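Local coordinates for protein amidase, hydantoinase/carbamoylase family (Burkholderia ambifaria, PDB 5TP4) that probably hydrolyses N-carbamoyl-L-amino acids, as a zinc-dependent amidase of the peptidase M20 family, at residues 101-106 with 197-202; 144-149 with 365-370. All blocks are in the same frame, centred on the assembly; numbering follows the deposited sequence.

Contact 1: 101-106 with 197-202; sequences RFDGVY and AHIEQG. With ZN (zinc ion), chain P; EDO (1,2-ethanediol), chain V.
Asp-103 reaches across to Ile-199 and Gln-201 with a single carboxylate oxygen. The Asp-103 and Ile-199 side chains cross at about a right angle, and OD1 of Asp-103 lies 3.0 Å from CD1 of Ile-199. Gln-201 runs out extended beyond CG, and its NE2 gives a weak hydrogen bond to Asp-103 OD1 (3.1 Å). The carboxylate and amide planes stand 74° apart. Water 2 is hydrogen-bonded to the other oxygen, Asp-103 OD2.

His-198 binds the zinc ion through NE2 at 2.4 Å, with His-92 and two waters as the other ligands. Its ND1 donates to the backbone O of Ile-199 (2.7 Å, 173°), almost in the ring plane and on a lone pair of the carbonyl. This bond fixes the ring rotation and leaves NE2 for the metal. Asp-103 is predicted to bind both zincs of the family's two-metal site, but the zinc held by His-198 has no bond to it.

Behind the site, Tyr-106 swings CG anti to its N (chi1 166°), and CE2 meets Ala-197 CB at 3.7 Å. Water 1 links Phe-102 O to Ile-199 N. The contact joins the N-terminal end of helix 105-121 to the C-terminal end of strand 193-199. Strand 377-382 pairs beside that strand, and helix 17-28 packs on Val-105.

Contact 2: 144-149 with 365-370; sequences PAMLGS and GHDAIL
Met-146 and Asp-367 face each other with CA atoms 5.6 Å apart, where loops lead into helices 147-153 and 367-372. Two helix starts thus meet beside the zinc site of the M20 peptidase fold. Met-146 is the N-cap residue of the first helix. Ser-149 lies in that helix's first turn.

The Met-146 chain bends at chi2 (87°) and again at chi3 (69°). This folds it against the loop before helix 367-372. CG approaches the backbone O of His-366 at 3.5 Å. SD passes over the Gly-365 to His-366 peptide, and CE turns back to Leu-370. CB of Met-146 meets CD2 of Leu-370 at 3.6 Å, the two side chains crossing at a slant. Gly-365 has no side chain in the way of the methionine methyl.

The polar half of the contact centres on Asp-367. Its carboxylate is buried, and OD1 accepts a bond from water 6 at 2.6 Å. That water in turn accepts from the backbone N of Ser-149, so it ties the carboxylate to the first turn of helix 147-153. Asp-367 also touches Glu-137, a zinc ligand seen for this protein, although no metal is bound to Glu-137 in this chain. Gly-365 N is hydrogen-bonded to a sulfonate oxygen of MES, probably from the crystallisation liquor.

A second bond reaches Asp-367 OD1 from Ser-149 OG, which is placed between its backbone N and carbonyl carbon (chi1 53°) and donates at 2.6 Å to the anti lone pair of that oxygen.

In the fold
Both contacts belong to the region round the zinc site, with centres 14 Å apart. Contact 1 is buried and carries a zinc ligand; contact 2 is partly buried and lies beside the metal. Contact 1 joins a helix start to a strand end, whereas contact 2 joins two helix starts. They touch directly: the rings of His-198 and His-366 meet with planes at about 55°, and Gln-201 OE1 packs on His-366 CE1. Strand 377-382 lies against residues of both. Contact 1 combines metal binding, a weak amide bond and water bridges. Contact 2 relies on methionine-leucine packing, a short serine-aspartate bond and a water bridge of its own. Along the chain their segments alternate.

Contact 1: 101-106 with 197-202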
loop_
_atom_site.group_PDB
_atom_site.type_symbol
_atom_site.label_atom_id
_atom_site.label_comp_id
_atom_site.label_asym_id
_atom_site.label_seq_id
_atom_site.Cartn_x
_atom_site.Cartn_y
_atom_site.Cartn_z
ATOM N N ARG B 101 -12.851 -14.057 24.260
ATOM C CA ARG B 101 -13.302 -14.539 25.558
ATOM C C ARG B 101 -12.315 -15.485 26.224
ATOM O O ARG B 101 -12.573 -15.919 27.352
ATOM C CB ARG B 101 -14.669 -15.218 25.392
ATOM C CG ARG B 101 -15.758 -14.236 24.961
ATOM C CD ARG B 101 -17.146 -14.885 24.885
ATOM N NE ARG B 101 -17.088 -16.178 24.207
ATOM C CZ ARG B 101 -17.086 -16.334 22.889
ATOM N NH1 ARG B 101 -17.141 -15.275 22.090
ATOM N NH2 ARG B 101 -17.031 -17.551 22.366
ATOM N N PHE B 102 -11.198 -15.827 25.559
ATOM C CA PHE B 102 -10.226 -16.737 26.156
ATOM C C PHE B 102 -8.826 -16.158 26.290
ATOM O O PHE B 102 -8.094 -16.595 27.169
ATOM C CB PHE B 102 -10.145 -18.037 25.343
ATOM C CG PHE B 102 -11.446 -18.775 25.298
ATOM C CD1 PHE B 102 -12.409 -18.440 24.366
ATOM C CD2 PHE B 102 -11.722 -19.748 26.233
ATOM C CE1 PHE B 102 -13.619 -19.093 24.348
ATOM C CE2 PHE B 102 -12.918 -20.413 26.211
ATOM C CZ PHE B 102 -13.873 -20.084 25.274
ATOM N N ASP B 103 -8.438 -15.207 25.435
ATOM C CA ASP B 103 -7.104 -14.606 25.502
ATOM C C ASP B 103 -6.856 -14.024 26.883
ATOM O O ASP B 103 -7.592 -13.130 27.326
ATOM C CB ASP B 103 -6.981 -13.473 24.481
ATOM C CG ASP B 103 -6.711 -13.944 23.087
ATOM O OD1 ASP B 103 -6.046 -14.982 22.914
ATOM O OD2 ASP B 103 -7.132 -13.231 22.151
ATOM N N GLY B 104 -5.784 -14.469 27.533
ATOM C CA GLY B 104 -5.412 -13.960 28.859
ATOM C C GLY B 104 -6.242 -14.493 29.995
ATOM O O GLY B 104 -5.708 -15.011 30.981
ATOM N N VAL B 105 -7.560 -14.380 29.884
ATOM C CA VAL B 105 -8.429 -14.762 30.981
ATOM C C VAL B 105 -8.352 -16.256 31.243
ATOM O O VAL B 105 -8.459 -16.685 32.398
ATOM C CB VAL B 105 -9.868 -14.306 30.690
ATOM C CG1 VAL B 105 -10.349 -14.910 29.368
ATOM C CG2 VAL B 105 -10.809 -14.661 31.860
ATOM N N TYR B 106 -8.188 -17.077 30.187
ATOM C CA TYR B 106 -8.116 -18.524 30.398
ATOM C C TYR B 106 -7.036 -18.881 31.420
ATOM O O TYR B 106 -7.285 -19.662 32.340
ATOM C CB TYR B 106 -7.853 -19.249 29.074
ATOM C CG TYR B 106 -7.445 -20.697 29.279
ATOM C CD1 TYR B 106 -8.218 -21.558 30.051
ATOM C CD2 TYR B 106 -6.282 -21.193 28.703
ATOM C CE1 TYR B 106 -7.822 -22.889 30.254
ATOM C CE2 TYR B 106 -5.908 -22.497 28.877
ATOM C CZ TYR B 106 -6.671 -23.339 29.661
ATOM O OH TYR B 106 -6.260 -24.645 29.816
ATOM N N ALA B 197 -0.940 -20.782 31.318
ATOM C CA ALA B 197 -1.738 -21.459 30.305
ATOM C C ALA B 197 -2.347 -20.427 29.368
ATOM O O ALA B 197 -2.773 -19.348 29.797
ATOM C CB ALA B 197 -2.818 -22.315 30.975
ATOM N N HIS B 198 -2.404 -20.756 28.070
ATOM C CA HIS B 198 -2.914 -19.794 27.097
ATOM C C HIS B 198 -3.424 -20.535 25.870
ATOM O O HIS B 198 -2.933 -21.614 25.533
ATOM C CB HIS B 198 -1.792 -18.815 26.688
ATOM C CG HIS B 198 -2.284 -17.486 26.208
ATOM N ND1 HIS B 198 -2.802 -17.294 24.941
ATOM C CD2 HIS B 198 -2.343 -16.279 26.825
ATOM C CE1 HIS B 198 -3.178 -16.033 24.808
ATOM N NE2 HIS B 198 -2.893 -15.394 25.927
ATOM N N ILE B 199 -4.409 -19.946 25.199
ATOM C CA ILE B 199 -4.757 -20.471 23.880
ATOM C C ILE B 199 -3.590 -20.223 22.925
ATOM O O ILE B 199 -2.820 -19.271 23.075
ATOM C CB ILE B 199 -6.067 -19.863 23.341
ATOM C CG1 ILE B 199 -6.007 -18.322 23.244
ATOM C CG2 ILE B 199 -7.260 -20.316 24.185
ATOM C CD1 ILE B 199 -7.099 -17.734 22.360
ATOM N N GLU B 200 -3.437 -21.113 21.946
ATOM C CA GLU B 200 -2.299 -21.032 21.019
ATOM C C GLU B 200 -2.216 -19.699 20.275
ATOM O O GLU B 200 -1.113 -19.221 19.978
ATOM C CB GLU B 200 -2.388 -22.154 19.991
ATOM C CG GLU B 200 -1.243 -22.086 18.989
ATOM C CD GLU B 200 -1.410 -23.057 17.857
ATOM O OE1 GLU B 200 -0.804 -22.840 16.781
ATOM O OE2 GLU B 200 -2.161 -24.033 18.053
ATOM N N GLN B 201 -3.354 -19.122 19.908
ATOM C CA GLN B 201 -3.443 -17.987 18.970
ATOM C C GLN B 201 -2.855 -18.308 17.597
ATOM O O GLN B 201 -2.444 -17.409 16.853
ATOM C CB GLN B 201 -2.797 -16.721 19.532
ATOM C CG GLN B 201 -3.259 -16.384 20.962
ATOM C CD GLN B 201 -2.578 -15.132 21.474
ATOM O OE1 GLN B 201 -1.363 -15.109 21.631
ATOM N NE2 GLN B 201 -3.360 -14.081 21.725
ATOM N N GLY B 202 -2.842 -19.578 17.243
ATOM C CA GLY B 202 -2.363 -20.038 15.956
ATOM C C GLY B 202 -3.110 -21.313 15.609
ATOM O O GLY B 202 -3.914 -21.815 16.395
HETATM ZN ZN ZN P . -2.955 -12.996 25.932
HETATM C C1 EDO V . -16.280 -18.536 27.415
HETATM O O1 EDO V . -17.215 -18.317 26.349
HETATM C C2 EDO V . -16.354 -19.990 27.881
HETATM O O2 EDO V . -17.509 -20.179 28.707
HETATM O O HOH W 1 -5.474 -17.657 26.752
HETATM O O HOH W 2 -6.116 -14.570 19.936
HETATM O O HOH W 3 -4.153 -17.122 29.331
HETATM O O HOH W 4 -0.705 -13.173 26.860
HETATM O O HOH W 5 -2.147 -11.674 24.277
#

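Contact 2: 144-149 with 365-370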
loop_
_atom_site.group_PDB
_atom_site.type_symbol
_atom_site.label_atom_id
_atom_site.label_comp_id
_atom_site.label_asym_id
_atom_site.label_seq_id
_atom_site.Cartn_x
_atom_site.Cartn_y
_atom_site.Cartn_z
ATOM N N PRO B 144 4.292 -0.114 27.220
ATOM C CA PRO B 144 4.291 -1.197 26.234
ATOM C C PRO B 144 3.329 -2.332 26.546
ATOM O O PRO B 144 2.667 -2.346 27.588
ATOM C CB PRO B 144 5.722 -1.730 26.327
ATOM C CG PRO B 144 6.003 -1.620 27.829
ATOM C CD PRO B 144 5.319 -0.330 28.261
ATOM N N ALA B 145 3.294 -3.311 25.646
ATOM C CA ALA B 145 2.705 -4.589 26.004
ATOM C C ALA B 145 3.500 -5.194 27.155
ATOM O O ALA B 145 4.681 -4.883 27.356
ATOM C CB ALA B 145 2.696 -5.542 24.805
ATOM N N MET B 146 2.832 -6.057 27.925
ATOM C CA MET B 146 3.467 -6.756 29.051
ATOM C C MET B 146 4.069 -5.757 30.027
ATOM O O MET B 146 5.135 -5.995 30.603
ATOM C CB MET B 146 4.538 -7.751 28.588
ATOM C CG MET B 146 4.005 -9.099 28.092
ATOM S SD MET B 146 3.545 -9.150 26.346
ATOM C CE MET B 146 5.142 -9.025 25.587
ATOM N N LEU B 147 3.370 -4.631 30.217
ATOM C CA LEU B 147 3.880 -3.564 31.073
ATOM C C LEU B 147 4.037 -4.040 32.516
ATOM O O LEU B 147 5.080 -3.826 33.142
ATOM C CB LEU B 147 2.925 -2.362 30.979
ATOM C CG LEU B 147 3.272 -1.104 31.780
ATOM C CD1 LEU B 147 2.570 0.119 31.136
ATOM C CD2 LEU B 147 2.873 -1.240 33.257
ATOM N N GLY B 148 3.005 -4.685 33.059
ATOM C CA GLY B 148 3.053 -5.100 34.457
ATOM C C GLY B 148 4.135 -6.139 34.726
ATOM O O GLY B 148 4.858 -6.051 35.720
ATOM N N SER B 149 4.253 -7.145 33.856
ATOM C CA SER B 149 5.305 -8.134 34.075
ATOM C C SER B 149 6.685 -7.555 33.782
ATOM O O SER B 149 7.654 -7.922 34.456
ATOM C CB SER B 149 5.047 -9.389 33.220
ATOM O OG SER B 149 4.871 -9.035 31.856
ATOM N N GLY B 365 3.646 -12.549 21.879
ATOM C CA GLY B 365 4.116 -12.182 23.203
ATOM C C GLY B 365 3.142 -12.584 24.292
ATOM O O GLY B 365 1.932 -12.676 24.083
ATOM N N HIS B 366 3.699 -12.874 25.468
ATOM C CA HIS B 366 2.933 -13.180 26.666
ATOM C C HIS B 366 3.737 -12.673 27.838
ATOM O O HIS B 366 4.953 -12.491 27.735
ATOM C CB HIS B 366 2.705 -14.678 26.862
ATOM C CG HIS B 366 1.994 -15.306 25.715
ATOM N ND1 HIS B 366 0.666 -15.044 25.441
ATOM C CD2 HIS B 366 2.441 -16.111 24.725
ATOM C CE1 HIS B 366 0.316 -15.695 24.343
ATOM N NE2 HIS B 366 1.373 -16.343 23.886
ATOM N N ASP B 367 3.059 -12.495 28.966
ATOM C CA ASP B 367 3.804 -12.182 30.184
ATOM C C ASP B 367 4.873 -13.227 30.476
ATOM O O ASP B 367 5.933 -12.881 31.018
ATOM C CB ASP B 367 2.832 -12.075 31.345
ATOM C CG ASP B 367 1.910 -10.863 31.217
ATOM O OD1 ASP B 367 2.415 -9.702 31.182
ATOM O OD2 ASP B 367 0.658 -11.063 31.140
ATOM N N ALA B 368 4.615 -14.499 30.140
ATOM C CA ALA B 368 5.628 -15.542 30.318
ATOM C C ALA B 368 6.957 -15.201 29.652
ATOM O O ALA B 368 8.010 -15.607 30.153
ATOM C CB ALA B 368 5.129 -16.878 29.771
ATOM N N ILE B 369 6.931 -14.484 28.522
ATOM C CA ILE B 369 8.178 -14.107 27.842
ATOM C C ILE B 369 9.070 -13.279 28.763
ATOM O O ILE B 369 10.299 -13.498 28.866
ATOM C CB ILE B 369 7.863 -13.337 26.546
ATOM C CG1 ILE B 369 7.135 -14.239 25.564
ATOM C CG2 ILE B 369 9.180 -12.790 25.949
ATOM C CD1 ILE B 369 7.930 -15.459 25.135
ATOM N N LEU B 370 8.468 -12.283 29.425
ATOM C CA LEU B 370 9.215 -11.440 30.353
ATOM C C LEU B 370 9.665 -12.237 31.568
ATOM O O LEU B 370 10.802 -12.081 32.029
ATOM C CB LEU B 370 8.359 -10.254 30.801
ATOM C CG LEU B 370 8.184 -9.040 29.877
ATOM C CD1 LEU B 370 9.441 -8.209 29.804
ATOM C CD2 LEU B 370 7.684 -9.435 28.446
HETATM O O HOH W 6 1.845 -7.229 31.922
#